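Local coordinates for minor fimbrium subunit Mfa5 (Porphyromonas gingivalis ATCC 33277, PDB 6TNJ), which serves, through a piece that includes its von Willebrand factor A domain, as an accessory subunit of minor fimbriae that mediate biofilm formation and adhesion to host cells, at residues I114-G119 / I244-G249; D16-M21 / W88-Q93. One frame throughout, in Å; residues are numbered along the deposited sequence. Where two conformers were deposited one is given.

Contact 1 of 2, residues I114-G119 / I244-G249; sequences ILMSDG and IGYDLG. With CA (calcium ion), chain C.
Met116 lies across Ile244 and ends over the ring of Tyr246. Its CG stands anti to the backbone N (chi1 179°), and the chain continues extended. This shape lays CG against the Ile244 branch point, 4.1 Å from its CB, while CE hangs over one face of the Tyr246 ring, offset toward the rim. SD is above the same ring at a Met-aromatic separation of 5.0 Å from its centroid. The methyl itself is modelled too near the ring carbons, and a second conformer was deposited, so its exact height is doubtful. Tyr246 OH hydrogen-bonds to the backbone O of Arg28.

The backbones of strands 114-117 and 244-246 run parallel, as neighbours in the central sheet of a Rossmann-like von Willebrand factor A fold; helix 276-290 packs on Met116 and Ile244, and helix 26-43 also touches Met116. Ile244 N gives its hydrogen to Leu115 O (2.8 Å), Ser117 N gives its own to Ile244 O (3.2 Å), and Tyr246 N reaches Ser117 O at 2.9 Å. Beyond the last bond Asp118 CA approaches Tyr246 O to 3.1 Å in a CA-H...O contact. The CD2 branch of Leu248 packs on the Asp118 backbone, 3.5 Å from its C, and a water donates to both Asp118 O and Asp247 O.

The Asp118 carboxylate leads away from Tyr246. With CG wedged between the backbone N and the carbonyl carbon (chi1 73°), OD1 binds the calcium ion at 2.4 Å, and OD2 forms a salt bridge with Arg28. Arg28 also pairs with Asp247, tying both segments to helix 26-43. One carboxylate thus serves metal and guanidinium together, which would be expected to keep Asp118 ionised and limit its rotation.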
loop_
_atom_site.group_PDB
_atom_site.type_symbol
_atom_site.label_atom_id
_atom_site.label_comp_id
_atom_site.label_asym_id
_atom_site.label_seq_id
_atom_site.Cartn_x
_atom_site.Cartn_y
_atom_site.Cartn_z
ATOM N N ILE A 114 -7.183 5.418 -0.704
ATOM C CA ILE A 114 -7.658 4.056 -0.844
ATOM C C ILE A 114 -6.493 3.245 -1.378
ATOM O O ILE A 114 -6.015 3.487 -2.496
ATOM C CB ILE A 114 -8.872 3.942 -1.764
ATOM C CG1 ILE A 114 -10.009 4.821 -1.250
ATOM C CG2 ILE A 114 -9.309 2.510 -1.820
ATOM C CD1 ILE A 114 -11.121 4.963 -2.222
ATOM N N LEU A 115 -6.022 2.308 -0.572
ATOM C CA LEU A 115 -4.950 1.407 -0.942
ATOM C C LEU A 115 -5.538 0.040 -1.247
ATOM O O LEU A 115 -6.261 -0.528 -0.434
ATOM C CB LEU A 115 -3.918 1.286 0.180
ATOM C CG LEU A 115 -2.832 0.236 -0.073
ATOM C CD1 LEU A 115 -1.988 0.616 -1.295
ATOM C CD2 LEU A 115 -1.955 0.020 1.163
ATOM N N MET A 116 -5.187 -0.509 -2.391
ATOM C CA MET A 116 -5.601 -1.845 -2.751
ATOM C C MET A 116 -4.365 -2.633 -3.150
ATOM O O MET A 116 -3.606 -2.173 -4.006
ATOM C CB MET A 116 -6.604 -1.759 -3.897
ATOM C CG MET A 116 -7.110 -3.051 -4.403
ATOM S SD MET A 116 -8.117 -2.757 -5.878
ATOM C CE MET A 116 -7.949 -4.386 -6.547
ATOM N N SER A 117 -4.160 -3.794 -2.530
ATOM C CA SER A 117 -3.030 -4.661 -2.827
ATOM C C SER A 117 -3.430 -6.125 -2.678
ATOM O O SER A 117 -4.202 -6.485 -1.781
ATOM C CB SER A 117 -1.841 -4.338 -1.921
ATOM O OG SER A 117 -0.788 -5.259 -2.118
ATOM N N ASP A 118 -2.903 -6.967 -3.575
ATOM C CA ASP A 118 -3.144 -8.403 -3.564
ATOM C C ASP A 118 -1.934 -9.188 -3.074
ATOM O O ASP A 118 -1.816 -10.381 -3.365
ATOM C CB ASP A 118 -3.557 -8.893 -4.962
ATOM C CG ASP A 118 -2.410 -8.917 -5.939
ATOM O OD1 ASP A 118 -1.465 -8.119 -5.776
ATOM O OD2 ASP A 118 -2.440 -9.742 -6.863
ATOM N N GLY A 119 -1.034 -8.572 -2.323
ATOM C CA GLY A 119 0.101 -9.381 -1.908
ATOM C C GLY A 119 0.970 -8.705 -0.880
ATOM O O GLY A 119 0.692 -7.597 -0.421
ATOM N N ILE A 244 -7.938 -2.232 0.979
ATOM C CA ILE A 244 -8.550 -3.452 0.468
ATOM C C ILE A 244 -7.447 -4.495 0.350
ATOM O O ILE A 244 -6.550 -4.363 -0.490
ATOM C CB ILE A 244 -9.243 -3.227 -0.882
ATOM C CG1 ILE A 244 -10.263 -2.114 -0.747
ATOM C CG2 ILE A 244 -9.845 -4.557 -1.378
ATOM C CD1 ILE A 244 -10.849 -1.626 -2.070
ATOM N N GLY A 245 -7.502 -5.510 1.207
ATOM C CA GLY A 245 -6.706 -6.709 1.060
ATOM C C GLY A 245 -7.337 -7.589 -0.004
ATOM O O GLY A 245 -8.370 -8.221 0.245
ATOM N N TYR A 246 -6.720 -7.678 -1.173
ATOM C CA TYR A 246 -7.364 -8.239 -2.366
ATOM C C TYR A 246 -6.915 -9.670 -2.655
ATOM O O TYR A 246 -5.747 -9.911 -2.968
ATOM C CB TYR A 246 -7.049 -7.329 -3.545
ATOM C CG TYR A 246 -7.826 -7.572 -4.832
ATOM C CD1 TYR A 246 -9.159 -7.923 -4.796
ATOM C CD2 TYR A 246 -7.221 -7.405 -6.075
ATOM C CE1 TYR A 246 -9.874 -8.111 -5.942
ATOM C CE2 TYR A 246 -7.940 -7.575 -7.255
ATOM C CZ TYR A 246 -9.270 -7.936 -7.158
ATOM O OH TYR A 246 -10.016 -8.125 -8.282
ATOM N N ASP A 247 -7.855 -10.620 -2.533
ATOM C CA ASP A 247 -7.664 -12.030 -2.899
ATOM C C ASP A 247 -6.481 -12.639 -2.162
ATOM O O ASP A 247 -5.665 -13.350 -2.743
ATOM C CB ASP A 247 -7.485 -12.194 -4.412
ATOM C CG ASP A 247 -8.027 -13.510 -4.947
ATOM O OD1 ASP A 247 -8.783 -14.225 -4.230
ATOM O OD2 ASP A 247 -7.688 -13.830 -6.106
ATOM N N LEU A 248 -6.379 -12.356 -0.866
ATOM C CA LEU A 248 -5.219 -12.790 -0.099
ATOM C C LEU A 248 -5.297 -14.236 0.379
ATOM O O LEU A 248 -4.343 -14.717 0.983
ATOM C CB LEU A 248 -5.032 -11.844 1.087
ATOM C CG LEU A 248 -4.904 -10.362 0.705
ATOM C CD1 LEU A 248 -4.672 -9.546 1.950
ATOM C CD2 LEU A 248 -3.766 -10.196 -0.280
ATOM N N GLY A 249 -6.388 -14.955 0.120
ATOM C CA GLY A 249 -6.351 -16.410 0.329
ATOM C C GLY A 249 -5.936 -16.914 1.701
ATOM O O GLY A 249 -5.220 -17.925 1.795
HETATM CA CA CA C . 0.764 -8.907 -5.883
HETATM O O HOH W 1 -2.860 -12.894 -2.971
HETATM O O HOH W 2 0.635 -11.442 -4.600
HETATM O O HOH W 3 1.161 -7.608 -4.529
HETATM O O HOH W 4 2.604 -10.164 -5.476
#

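Contact 2 of 2, residues D16-M21 / W88-Q93; sequences DQSSSM and WGTHTQ. With CA (calcium ion), chain C.
Thr90 meets the 16-21 loop with both branches, OG1 at Ser18 and CG2 mainly at Asp16. Its CB sits 3.5 Å from Ser18 OG. From there OG1 points anti to the carbonyl carbon (chi1 -50°) and comes within 2.7 Å of the same Ser18 OG, a hydroxyl-to-hydroxyl hydrogen bond whose donor is not settled. OG1 also lies 3.2 Å from a water bound to the calcium ion. The methyl CG2, the other branch, meets Asp16 OD2 at 3.6 Å, the two side chains crossing at about a right angle.

The residues Asp16, Ser18 and Ser20 fit the DxSxS sequence of a metal ion-dependent adhesion site (MIDAS), and Thr90 and Asp118 probably take the places of its later threonine and aspartate. Here Ser20 OG ligates the calcium directly, whereas Asp16 and Thr90 reach it through the shared water, to which Asp16 OD2 lies 2.7 Å away as acceptor in one of its two deposited conformers.

In that conformer Asp16 OD1 shapes the loop as well: it accepts from Ser18 N (2.9 Å) in an Asx turn, the N-H arriving 40° out of the carboxylate plane. Ser18 OG, beside its own backbone N, faces Asp16 OD1, Thr90 OG1 and Gly89 O together; the separation from Gly89 O is modelled very short and Ser18 has a second conformer, so how its single proton is shared remains doubtful. At the exposed end, Ser19 OG rests beside the Trp88 backbone, 3.0 Å from its N at an angle too poor for a hydrogen bond.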
loop_
_atom_site.group_PDB
_atom_site.type_symbol
_atom_site.label_atom_id
_atom_site.label_comp_id
_atom_site.label_asym_id
_atom_site.label_seq_id
_atom_site.Cartn_x
_atom_site.Cartn_y
_atom_site.Cartn_z
ATOM N N ASP A 16 -2.249 -1.424 -6.508
ATOM C CA ASP A 16 -1.159 -2.368 -6.772
ATOM C C ASP A 16 -1.407 -3.106 -8.094
ATOM O O ASP A 16 -2.409 -3.815 -8.229
ATOM C CB ASP A 16 -1.111 -3.336 -5.592
ATOM C CG ASP A 16 -0.017 -4.370 -5.691
ATOM O OD1 ASP A 16 0.761 -4.341 -6.678
ATOM O OD2 ASP A 16 0.035 -5.221 -4.773
ATOM N N GLN A 17 -0.480 -2.969 -9.052
ATOM C CA GLN A 17 -0.551 -3.677 -10.329
ATOM C C GLN A 17 0.613 -4.657 -10.465
ATOM O O GLN A 17 1.220 -4.805 -11.539
ATOM C CB GLN A 17 -0.597 -2.704 -11.523
ATOM C CG GLN A 17 0.584 -1.744 -11.677
ATOM C CD GLN A 17 0.632 -1.010 -13.015
ATOM O OE1 GLN A 17 -0.399 -0.725 -13.646
ATOM N NE2 GLN A 17 1.846 -0.699 -13.453
ATOM N N SER A 18 0.937 -5.366 -9.391
ATOM C CA SER A 18 2.006 -6.350 -9.452
ATOM C C SER A 18 1.616 -7.511 -10.365
ATOM O O SER A 18 0.454 -7.693 -10.729
ATOM C CB SER A 18 2.335 -6.877 -8.057
ATOM O OG SER A 18 2.778 -5.825 -7.229
ATOM N N SER A 19 2.631 -8.307 -10.743
ATOM C CA SER A 19 2.471 -9.432 -11.659
ATOM C C SER A 19 1.357 -10.404 -11.252
ATOM O O SER A 19 0.730 -11.012 -12.107
ATOM C CB SER A 19 3.804 -10.181 -11.761
ATOM O OG SER A 19 4.729 -9.412 -12.495
ATOM N N SER A 20 1.119 -10.518 -9.956
ATOM C CA SER A 20 0.103 -11.353 -9.308
ATOM C C SER A 20 -1.307 -11.053 -9.793
ATOM O O SER A 20 -2.200 -11.911 -9.677
ATOM C CB SER A 20 0.194 -11.178 -7.806
ATOM O OG SER A 20 0.024 -9.838 -7.523
ATOM N N MET A 21 -1.535 -9.852 -10.309
ATOM C CA MET A 21 -2.826 -9.445 -10.812
ATOM C C MET A 21 -3.144 -10.003 -12.182
ATOM O O MET A 21 -4.280 -9.865 -12.630
ATOM C CB MET A 21 -2.915 -7.914 -10.852
ATOM C CG MET A 21 -2.687 -7.316 -9.479
ATOM S SD MET A 21 -4.247 -7.376 -8.531
ATOM C CE MET A 21 -5.076 -6.007 -9.300
ATOM N N TRP A 88 6.210 -6.762 -12.532
ATOM C CA TRP A 88 6.844 -7.326 -11.344
ATOM C C TRP A 88 7.029 -6.271 -10.253
ATOM O O TRP A 88 7.250 -5.084 -10.520
ATOM C CB TRP A 88 8.199 -7.967 -11.675
ATOM C CG TRP A 88 9.264 -6.991 -12.027
ATOM C CD1 TRP A 88 9.558 -6.493 -13.275
ATOM C CD2 TRP A 88 10.187 -6.379 -11.128
ATOM N NE1 TRP A 88 10.604 -5.604 -13.193
ATOM C CE2 TRP A 88 11.016 -5.525 -11.889
ATOM C CE3 TRP A 88 10.398 -6.471 -9.754
ATOM C CZ2 TRP A 88 12.031 -4.763 -11.314
ATOM C CZ3 TRP A 88 11.410 -5.709 -9.185
ATOM C CH2 TRP A 88 12.210 -4.872 -9.962
ATOM N N GLY A 89 6.913 -6.718 -9.013
ATOM C CA GLY A 89 7.324 -5.963 -7.840
ATOM C C GLY A 89 6.138 -5.403 -7.075
ATOM O O GLY A 89 5.071 -5.130 -7.639
ATOM N N THR A 90 6.323 -5.245 -5.755
ATOM C CA THR A 90 5.282 -4.690 -4.901
ATOM C C THR A 90 5.883 -3.657 -3.941
ATOM O O THR A 90 6.212 -3.973 -2.796
ATOM C CB THR A 90 4.559 -5.808 -4.159
ATOM O OG1 THR A 90 4.158 -6.820 -5.107
ATOM C CG2 THR A 90 3.354 -5.234 -3.470
ATOM N N HIS A 91 5.968 -2.423 -4.409
ATOM C CA HIS A 91 6.536 -1.301 -3.652
ATOM C C HIS A 91 5.400 -0.507 -3.010
ATOM O O HIS A 91 5.065 0.623 -3.391
ATOM C CB HIS A 91 7.372 -0.421 -4.578
ATOM C CG HIS A 91 8.434 0.381 -3.890
ATOM N ND1 HIS A 91 8.264 0.956 -2.652
ATOM C CD2 HIS A 91 9.680 0.714 -4.297
ATOM C CE1 HIS A 91 9.367 1.615 -2.320
ATOM N NE2 HIS A 91 10.237 1.485 -3.300
ATOM N N THR A 92 4.790 -1.133 -2.012
ATOM C CA THR A 92 3.620 -0.533 -1.378
ATOM C C THR A 92 3.992 0.761 -0.666
ATOM O O THR A 92 3.214 1.724 -0.672
ATOM C CB THR A 92 2.979 -1.560 -0.436
ATOM O OG1 THR A 92 2.641 -2.724 -1.218
ATOM C CG2 THR A 92 1.720 -1.011 0.231
ATOM N N GLN A 93 5.176 0.817 -0.051
ATOM C CA GLN A 93 5.626 2.070 0.532
ATOM C C GLN A 93 5.679 3.173 -0.516
ATOM O O GLN A 93 5.260 4.304 -0.255
ATOM C CB GLN A 93 7.005 1.915 1.168
ATOM C CG GLN A 93 7.599 3.238 1.552
ATOM C CD GLN A 93 8.924 3.111 2.291
ATOM O OE1 GLN A 93 9.749 2.251 1.967
ATOM N NE2 GLN A 93 9.128 3.980 3.281
HETATM CA CA CA C . 0.764 -8.907 -5.883
HETATM O O HOH W 3 1.161 -7.608 -4.529
HETATM O O HOH W 2 0.635 -11.442 -4.600
HETATM O O HOH W 4 2.604 -10.164 -5.476
#

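In the fold
Contact 2 comes first along the chain, its second segment leading into helix 92-103, and strand 110-117 then follows with contact 1. Their centres lie about 10 Å apart. In the central sheet, strand 110-117 is flanked by 9-16, which runs into the loop of contact 2, and by 240-246, its partner in contact 1; all three are parallel and end on the calcium side. Two probable hydrogen bonds join the contacts, Ser117 OG to Asp16 OD2 (2.8 Å) and Asp118 OD2 to Ser20 OG (2.6 Å). Both contacts share the calcium ion and three of its waters, consistent with the MIDAS of an adhesive von Willebrand factor A domain.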